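Local atomic coordinates of caspase Nc (PDB entry 2FP3), a protein that acts as an initiator caspase in fly apoptosis, a cysteine endopeptidase that helps start the caspase cascade responsible for dismantling the cell. Residues Val67-Tyr72 with Met132-His137; Val106-Phe111 with Val147-Gly152; Val178-Phe183 with Ser253-Lys258. The protein carries 2 engineered substitutions. All blocks are in the same frame, centred on the assembly; numbering follows the deposited sequence.

Contact 1 of 3, residues Val67-Tyr72 with Met132-His137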
# COMPACT_ATOMS: atom_id res chain seq x y z
N VAL A 67 3.75 7.63 1.28
CA VAL A 67 4.63 8.35 2.19
C VAL A 67 5.96 7.59 2.34
O VAL A 67 6.02 6.54 2.97
CB VAL A 67 3.97 8.53 3.56
CG1 VAL A 67 4.95 9.14 4.55
CG2 VAL A 67 2.72 9.39 3.43
N ASN A 68 7.01 8.13 1.73
CA ASN A 68 8.33 7.51 1.78
C ASN A 68 9.28 8.34 2.65
O ASN A 68 9.85 9.33 2.19
CB ASN A 68 8.90 7.40 0.36
CG ASN A 68 9.95 6.31 0.23
OD1 ASN A 68 10.44 5.77 1.22
ND2 ASN A 68 10.31 5.98 -1.01
N ILE A 69 9.44 7.94 3.91
CA ILE A 69 10.32 8.63 4.85
C ILE A 69 11.73 8.07 4.70
O ILE A 69 11.94 6.86 4.81
CB ILE A 69 9.86 8.40 6.31
CG1 ILE A 69 8.40 8.83 6.46
CG2 ILE A 69 10.74 9.18 7.27
CD1 ILE A 69 7.83 8.58 7.84
N MET A 70 12.71 8.94 4.44
CA MET A 70 14.06 8.43 4.25
C MET A 70 15.17 9.17 4.99
O MET A 70 16.35 8.94 4.72
CB MET A 70 14.38 8.37 2.76
CG MET A 70 14.11 9.66 2.02
SD MET A 70 14.24 9.40 0.25
CE MET A 70 16.02 9.38 0.05
N ASP A 71 14.80 10.04 5.92
CA ASP A 71 15.80 10.78 6.69
C ASP A 71 15.46 10.74 8.17
O ASP A 71 14.32 11.00 8.56
CB ASP A 71 15.89 12.23 6.20
CG ASP A 71 16.67 12.36 4.90
OD1 ASP A 71 16.67 13.47 4.33
OD2 ASP A 71 17.30 11.37 4.46
N TYR A 72 16.46 10.42 8.98
CA TYR A 72 16.27 10.32 10.42
C TYR A 72 17.36 11.10 11.18
O TYR A 72 18.25 11.68 10.56
CB TYR A 72 16.27 8.84 10.80
CG TYR A 72 15.22 8.06 10.06
CD1 TYR A 72 15.46 7.54 8.78
CD2 TYR A 72 13.94 7.90 10.59
CE1 TYR A 72 14.46 6.89 8.06
CE2 TYR A 72 12.93 7.25 9.89
CZ TYR A 72 13.19 6.75 8.62
OH TYR A 72 12.19 6.12 7.92
N MET A 132 -2.80 3.01 0.66
CA MET A 132 -1.79 3.85 1.29
C MET A 132 -0.53 3.00 1.41
O MET A 132 -0.60 1.82 1.76
CB MET A 132 -2.22 4.31 2.70
CG MET A 132 -1.11 5.07 3.45
SD MET A 132 -1.41 5.42 5.22
CE MET A 132 -1.24 3.79 5.93
N VAL A 133 0.61 3.59 1.08
CA VAL A 133 1.87 2.88 1.21
C VAL A 133 2.79 3.74 2.05
O VAL A 133 3.19 4.83 1.62
CB VAL A 133 2.54 2.58 -0.15
CG1 VAL A 133 3.82 1.80 0.09
CG2 VAL A 133 1.61 1.78 -1.04
N LEU A 134 3.08 3.27 3.25
CA LEU A 134 3.96 3.99 4.17
C LEU A 134 5.27 3.24 4.23
O LEU A 134 5.32 2.08 4.63
CB LEU A 134 3.34 4.07 5.56
CG LEU A 134 4.21 4.67 6.67
CD1 LEU A 134 4.60 6.11 6.32
CD2 LEU A 134 3.46 4.64 7.99
N MET A 135 6.34 3.90 3.82
CA MET A 135 7.66 3.29 3.83
C MET A 135 8.57 4.01 4.81
O MET A 135 8.96 5.15 4.58
CB MET A 135 8.25 3.30 2.43
CG MET A 135 7.43 2.48 1.46
SD MET A 135 7.83 2.76 -0.24
CE MET A 135 7.14 4.43 -0.47
N THR A 136 8.89 3.33 5.90
CA THR A 136 9.76 3.88 6.94
C THR A 136 10.36 2.73 7.76
O THR A 136 10.34 1.58 7.33
CB THR A 136 8.95 4.79 7.88
OG1 THR A 136 9.82 5.33 8.89
CG2 THR A 136 7.85 3.99 8.55
N HIS A 137 10.91 3.05 8.93
CA HIS A 137 11.49 2.04 9.80
C HIS A 137 10.45 1.66 10.85
O HIS A 137 9.67 2.50 11.31
CB HIS A 137 12.74 2.59 10.49
CG HIS A 137 13.88 2.85 9.56
ND1 HIS A 137 14.34 1.90 8.67
CD2 HIS A 137 14.69 3.92 9.42
CE1 HIS A 137 15.39 2.39 8.02
NE2 HIS A 137 15.62 3.61 8.45
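Two parallel strands, 62-68 and 130-139, lie side by side here, with Val67 across from Leu134 and Asn68 across from Met135. Three backbone hydrogen bonds stitch them together. Val67 N donates to Val133 O, Met135 N returns the bond to Val67 O almost straight (178° at the hydrogen), and Ile69 N reaches Met135 O at 2.9 Å, more bent, where strand 62-68 has given way to loop.

Side-chain contacts differ on the two faces. On one, Val67 and Leu134 point the same way, and CG1 of Val67 meets CD1 of Leu134 at 3.5 Å. On the other, Met135 bends at its last torsion (chi3 -71°), which lays its methyl against the Asn68 amide, CE to Asn68 CG also at 3.5 Å. The Asn68 amide itself is held by Arg79, Ala82 and Ser86.

Past the strand ends, the Tyr72 hydroxyl donates to Thr136 OG1 at 2.7 Å, in the plane of the tyrosine ring. His137 CD2 sits over one face of that ring, 3.3 Å from Tyr72 CE1, with the two ring planes 39° apart. His137 is, by similarity, the catalytic histidine of the caspase domain, and its NE2 is hydrogen-bonded to Arg77 O, so Tyr72 packs against the probable catalytic histidine.

The pair belongs to the central sheet of the caspase fold. Strand 98-103 continues the sheet beyond Asn68, strand 177-181 lies beyond Met132 and Leu134, and helix 82-95 covers the face carrying Met135.

Contact 2 of 3, residues Val106-Phe111 with Val147-Gly152; sequences VNQDQF and VEFRDG. Engineered in segment 147-152: Arg150 (natural residue Cys).
Phe149 pushes its ring against the first turn of helix 108-119, and most of the contact is arranged around that ring. One face lies beneath the start of the helix: Gln108 CA stands 3.9 Å from the centroid of the Phe149 ring, 19° off its normal, a CH-pi contact. Farther out on the ring, CE2 of Phe149 touches both CB and CG of Phe111 at 3.4 Å. The two phenylalanine side chains cross at about a right angle, yet their ring planes differ by only 38°, so they meet obliquely. With CG anti to the backbone N (chi1 178°), the Phe111 ring continues past CE2 to CZ of Phe149.

At the base of Phe149, Val106 O lies near the ring plane and 3.2 Å from Phe149 CB. The same oxygen accepts the one hydrogen bond between the segments, from Arg150 N at 3.0 Å, with the donor well above the carbonyl plane. Arg150 is an engineered replacement for cysteine; its CB also rests on Val106 O.

Asp151 crosses Asn107 at about a right angle, its OD1 3.1 Å from Asn107 CB, while its other oxygen, OD2, is bonded to Ser153. Asn107 is the N-cap of the helix and forms a capping box with Gln110: Asn107 OD1 accepts from Gln110 N, and Gln110 OE1 accepts from Asn107 N. This reciprocal pair holds the helix start to which Phe149 is fitted.

Phe149 opens a type I turn ending at Gly152, between strands 146-148 and 154-156. Its ring also touches Val155 and Ile69, while Val106 and Phe111 pack on Val67 of strand 62-68, so the contact joins helix 108-119 to the hairpin of strands 146-148 and 154-156, which pairs with strand 130-139.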
# COMPACT_ATOMS: atom_id res chain seq x y z
N VAL A 106 8.28 13.31 6.75
CA VAL A 106 7.26 13.99 7.53
C VAL A 106 7.33 13.48 8.95
O VAL A 106 7.79 12.36 9.20
CB VAL A 106 5.83 13.76 6.96
CG1 VAL A 106 5.69 14.40 5.60
CG2 VAL A 106 5.52 12.28 6.88
N ASN A 107 6.90 14.31 9.89
CA ASN A 107 6.91 13.94 11.30
C ASN A 107 5.56 13.37 11.72
O ASN A 107 4.58 13.46 10.99
CB ASN A 107 7.23 15.17 12.16
CG ASN A 107 6.23 16.28 11.98
OD1 ASN A 107 5.04 16.12 12.25
ND2 ASN A 107 6.70 17.43 11.52
N GLN A 108 5.53 12.77 12.91
CA GLN A 108 4.32 12.18 13.43
C GLN A 108 3.12 13.11 13.28
O GLN A 108 2.03 12.68 12.90
CB GLN A 108 4.51 11.83 14.90
CG GLN A 108 3.31 11.15 15.53
CD GLN A 108 3.59 10.70 16.95
OE1 GLN A 108 4.64 10.13 17.24
NE2 GLN A 108 2.64 10.95 17.84
N ASP A 109 3.32 14.38 13.58
CA ASP A 109 2.25 15.36 13.50
C ASP A 109 1.81 15.64 12.07
O ASP A 109 0.62 15.72 11.79
CB ASP A 109 2.67 16.66 14.18
CG ASP A 109 1.52 17.61 14.38
OD1 ASP A 109 0.54 17.23 15.06
OD2 ASP A 109 1.58 18.74 13.85
N GLN A 110 2.76 15.81 11.16
CA GLN A 110 2.43 16.09 9.77
C GLN A 110 1.73 14.88 9.15
O GLN A 110 0.73 15.02 8.44
CB GLN A 110 3.69 16.41 8.98
CG GLN A 110 4.43 17.64 9.46
CD GLN A 110 5.69 17.89 8.65
OE1 GLN A 110 6.55 17.02 8.53
NE2 GLN A 110 5.80 19.10 8.09
N PHE A 111 2.25 13.70 9.43
CA PHE A 111 1.69 12.48 8.88
C PHE A 111 0.20 12.34 9.10
O PHE A 111 -0.55 12.12 8.15
CB PHE A 111 2.37 11.24 9.47
CG PHE A 111 1.78 9.96 8.97
CD1 PHE A 111 1.96 9.57 7.65
CD2 PHE A 111 0.96 9.20 9.78
CE1 PHE A 111 1.33 8.46 7.14
CE2 PHE A 111 0.31 8.08 9.28
CZ PHE A 111 0.50 7.71 7.96
N VAL A 147 5.98 2.81 14.49
CA VAL A 147 6.47 3.33 13.22
C VAL A 147 7.21 4.64 13.45
O VAL A 147 6.73 5.51 14.17
CB VAL A 147 5.29 3.56 12.24
CG1 VAL A 147 5.79 4.19 10.96
CG2 VAL A 147 4.61 2.24 11.93
N GLU A 148 8.39 4.77 12.84
CA GLU A 148 9.21 5.97 12.96
C GLU A 148 8.93 7.01 11.88
O GLU A 148 8.49 6.67 10.78
CB GLU A 148 10.70 5.64 12.84
CG GLU A 148 11.40 5.15 14.07
CD GLU A 148 12.90 5.23 13.89
OE1 GLU A 148 13.46 6.33 14.05
OE2 GLU A 148 13.52 4.19 13.58
N PHE A 149 9.22 8.27 12.20
CA PHE A 149 9.04 9.36 11.26
C PHE A 149 10.34 10.17 11.20
O PHE A 149 11.31 9.83 11.88
CB PHE A 149 7.87 10.27 11.68
CG PHE A 149 6.53 9.58 11.64
CD1 PHE A 149 6.00 8.99 12.78
CD2 PHE A 149 5.82 9.50 10.44
CE1 PHE A 149 4.78 8.32 12.73
CE2 PHE A 149 4.60 8.83 10.39
CZ PHE A 149 4.08 8.24 11.53
N ARG A 150 10.35 11.22 10.38
CA ARG A 150 11.52 12.08 10.21
C ARG A 150 12.14 12.56 11.53
O ARG A 150 13.35 12.47 11.72
CB ARG A 150 11.12 13.31 9.37
CG ARG A 150 12.20 14.37 9.26
CD ARG A 150 11.62 15.74 9.56
NE ARG A 150 12.48 16.81 9.06
CZ ARG A 150 12.16 18.10 9.08
NH1 ARG A 150 10.99 18.49 9.58
NH2 ARG A 150 12.99 19.00 8.58
N ASP A 151 11.30 13.07 12.41
CA ASP A 151 11.74 13.58 13.71
C ASP A 151 12.15 12.47 14.67
O ASP A 151 12.43 12.72 15.84
CB ASP A 151 10.62 14.42 14.33
CG ASP A 151 9.34 13.63 14.55
OD1 ASP A 151 8.33 14.24 14.96
OD2 ASP A 151 9.36 12.41 14.31
N GLY A 152 12.20 11.23 14.18
CA GLY A 152 12.58 10.12 15.03
C GLY A 152 11.47 9.64 15.95
O GLY A 152 11.61 8.59 16.57

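Contact 3 of 3, residues Val178-Phe183 with Ser253-Lys258; sequences VLMFPF and SWYIQK
The backbones stay well apart where strand 177-181 runs out over helix 251-266: the nearest alpha carbons, those of Pro182 and Tyr255, are 6.6 Å from each other, and side chains fill the gap. The Met180 chain turns at SD (chi3 84°), so that its methyl comes to the edge of the Tyr255 ring, with CE near the ring plane and 3.5 Å from Tyr255 CE2. Pro182 rests against both Tyr255 and Ile256; its CB approaches Tyr255 CD2 at 3.8 Å, and its CG meets CD1 of Ile256 at 3.5 Å.

This is helix-on-sheet packing of the caspase fold, on the face of the central sheet that also carries Met135, which touches both Pro182 and Ile256. The strand leads to the inferred active-site position, Ala184, a residue changed in this structure, directly after Phe183.

Phe183 sends the far end of its ring across to the helix. The ring is poorly ordered, so its placement is approximate: as modelled, Ser253 OG lies in the ring plane, at the edge, 3.3 Å from Phe183 CZ, and is itself hydrogen-bonded to Asp85. The Phe183 ring also has a cation-pi partner in Arg79, while CE2 of Phe183 comes within 4.1 Å of Ile256 CD1.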
# COMPACT_ATOMS: atom_id res chain seq x y z
N VAL A 178 -6.48 -0.68 1.09
CA VAL A 178 -5.24 -1.44 1.14
C VAL A 178 -4.17 -0.61 1.83
O VAL A 178 -3.70 0.38 1.28
CB VAL A 178 -4.74 -1.78 -0.30
CG1 VAL A 178 -3.53 -2.72 -0.24
CG2 VAL A 178 -5.88 -2.44 -1.10
N LEU A 179 -3.81 -1.02 3.05
CA LEU A 179 -2.81 -0.31 3.84
C LEU A 179 -1.51 -1.12 3.78
O LEU A 179 -1.47 -2.25 4.26
CB LEU A 179 -3.29 -0.16 5.28
CG LEU A 179 -4.73 0.36 5.45
CD1 LEU A 179 -5.11 0.37 6.93
CD2 LEU A 179 -4.86 1.76 4.86
N MET A 180 -0.46 -0.54 3.21
CA MET A 180 0.81 -1.24 3.05
C MET A 180 1.99 -0.66 3.81
O MET A 180 2.33 0.52 3.66
CB MET A 180 1.19 -1.32 1.57
CG MET A 180 0.16 -2.00 0.70
SD MET A 180 0.79 -2.30 -0.96
CE MET A 180 1.68 -3.85 -0.72
N PHE A 181 2.63 -1.50 4.62
CA PHE A 181 3.80 -1.11 5.40
C PHE A 181 4.92 -2.09 5.07
O PHE A 181 5.25 -2.97 5.86
CB PHE A 181 3.49 -1.19 6.89
CG PHE A 181 2.21 -0.52 7.27
CD1 PHE A 181 1.00 -1.21 7.20
CD2 PHE A 181 2.21 0.79 7.72
CE1 PHE A 181 -0.19 -0.59 7.57
CE2 PHE A 181 1.02 1.41 8.08
CZ PHE A 181 -0.18 0.72 8.01
N PRO A 182 5.52 -1.95 3.88
CA PRO A 182 6.60 -2.83 3.43
C PRO A 182 7.83 -2.92 4.34
O PRO A 182 8.70 -3.76 4.14
CB PRO A 182 6.92 -2.30 2.03
CG PRO A 182 6.51 -0.85 2.10
CD PRO A 182 5.23 -0.91 2.88
N PHE A 183 7.89 -2.06 5.34
CA PHE A 183 9.02 -2.07 6.26
C PHE A 183 8.50 -2.15 7.69
O PHE A 183 8.38 -1.13 8.37
CB PHE A 183 9.85 -0.81 6.06
CG PHE A 183 10.47 -0.70 4.70
CD1 PHE A 183 11.64 -1.40 4.39
CD2 PHE A 183 9.88 0.08 3.71
CE1 PHE A 183 12.21 -1.31 3.12
CE2 PHE A 183 10.44 0.18 2.44
CZ PHE A 183 11.61 -0.52 2.15
N SER A 253 11.99 -2.97 0.26
CA SER A 253 12.23 -2.45 -1.08
C SER A 253 12.10 -3.57 -2.10
O SER A 253 11.61 -3.36 -3.21
CB SER A 253 13.63 -1.83 -1.17
OG SER A 253 13.77 -0.73 -0.28
N TRP A 254 12.54 -4.77 -1.72
CA TRP A 254 12.47 -5.93 -2.59
C TRP A 254 11.01 -6.37 -2.69
O TRP A 254 10.53 -6.78 -3.75
CB TRP A 254 13.33 -7.07 -2.03
CG TRP A 254 13.63 -8.12 -3.03
CD1 TRP A 254 13.31 -9.45 -2.94
CD2 TRP A 254 14.31 -7.95 -4.28
NE1 TRP A 254 13.75 -10.11 -4.06
CE2 TRP A 254 14.37 -9.22 -4.90
CE3 TRP A 254 14.88 -6.85 -4.93
CZ2 TRP A 254 14.97 -9.42 -6.15
CZ3 TRP A 254 15.47 -7.05 -6.18
CH2 TRP A 254 15.51 -8.32 -6.77
N TYR A 255 10.30 -6.27 -1.57
CA TYR A 255 8.88 -6.59 -1.51
C TYR A 255 8.15 -5.66 -2.47
O TYR A 255 7.38 -6.09 -3.32
CB TYR A 255 8.36 -6.37 -0.09
CG TYR A 255 6.86 -6.48 0.02
CD1 TYR A 255 6.25 -7.72 0.20
CD2 TYR A 255 6.05 -5.35 -0.04
CE1 TYR A 255 4.87 -7.84 0.31
CE2 TYR A 255 4.66 -5.46 0.06
CZ TYR A 255 4.08 -6.71 0.24
OH TYR A 255 2.72 -6.82 0.40
N ILE A 256 8.40 -4.36 -2.31
CA ILE A 256 7.79 -3.34 -3.15
C ILE A 256 8.08 -3.54 -4.64
O ILE A 256 7.17 -3.45 -5.47
CB ILE A 256 8.25 -1.93 -2.76
CG1 ILE A 256 7.59 -1.52 -1.45
CG2 ILE A 256 7.89 -0.93 -3.84
CD1 ILE A 256 8.10 -0.21 -0.92
N GLN A 257 9.34 -3.79 -4.97
CA GLN A 257 9.70 -3.98 -6.36
C GLN A 257 8.99 -5.18 -6.96
O GLN A 257 8.41 -5.10 -8.05
CB GLN A 257 11.22 -4.14 -6.51
CG GLN A 257 11.99 -2.89 -6.10
CD GLN A 257 11.55 -1.65 -6.87
OE1 GLN A 257 11.29 -0.60 -6.28
NE2 GLN A 257 11.47 -1.77 -8.19
N LYS A 258 9.03 -6.30 -6.24
CA LYS A 258 8.40 -7.52 -6.70
C LYS A 258 6.89 -7.29 -6.84
O LYS A 258 6.24 -7.82 -7.76
CB LYS A 258 8.67 -8.66 -5.72
CG LYS A 258 8.55 -10.03 -6.34
CD LYS A 258 9.55 -10.20 -7.48
CE LYS A 258 9.30 -11.50 -8.25
NZ LYS A 258 10.27 -11.72 -9.36

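From the N terminus, strand 62-68 opens contact 1, and the chain passes through helix 82-95, strand 98-103, helix 108-119 and the short helix 122-126 before strand 130-139 closes it. Contact 2 starts inside that loop, at 106-111, and closes beyond it at 147-152, so the two cross. They also touch: Thr136 OG1 is probably hydrogen-bonded to Glu148 O, and Ile69 packs on Phe149. Contact 3 follows in series, closing a 69-residue loop between strand 177-181 and helix 251-266. Strand 177-181 neighbours strand 130-139, so contacts 1 and 3 meet in the sheet. Contacts 2 and 3 do not touch; each has a strand, 146-148 or 177-181, paired with strand 130-139.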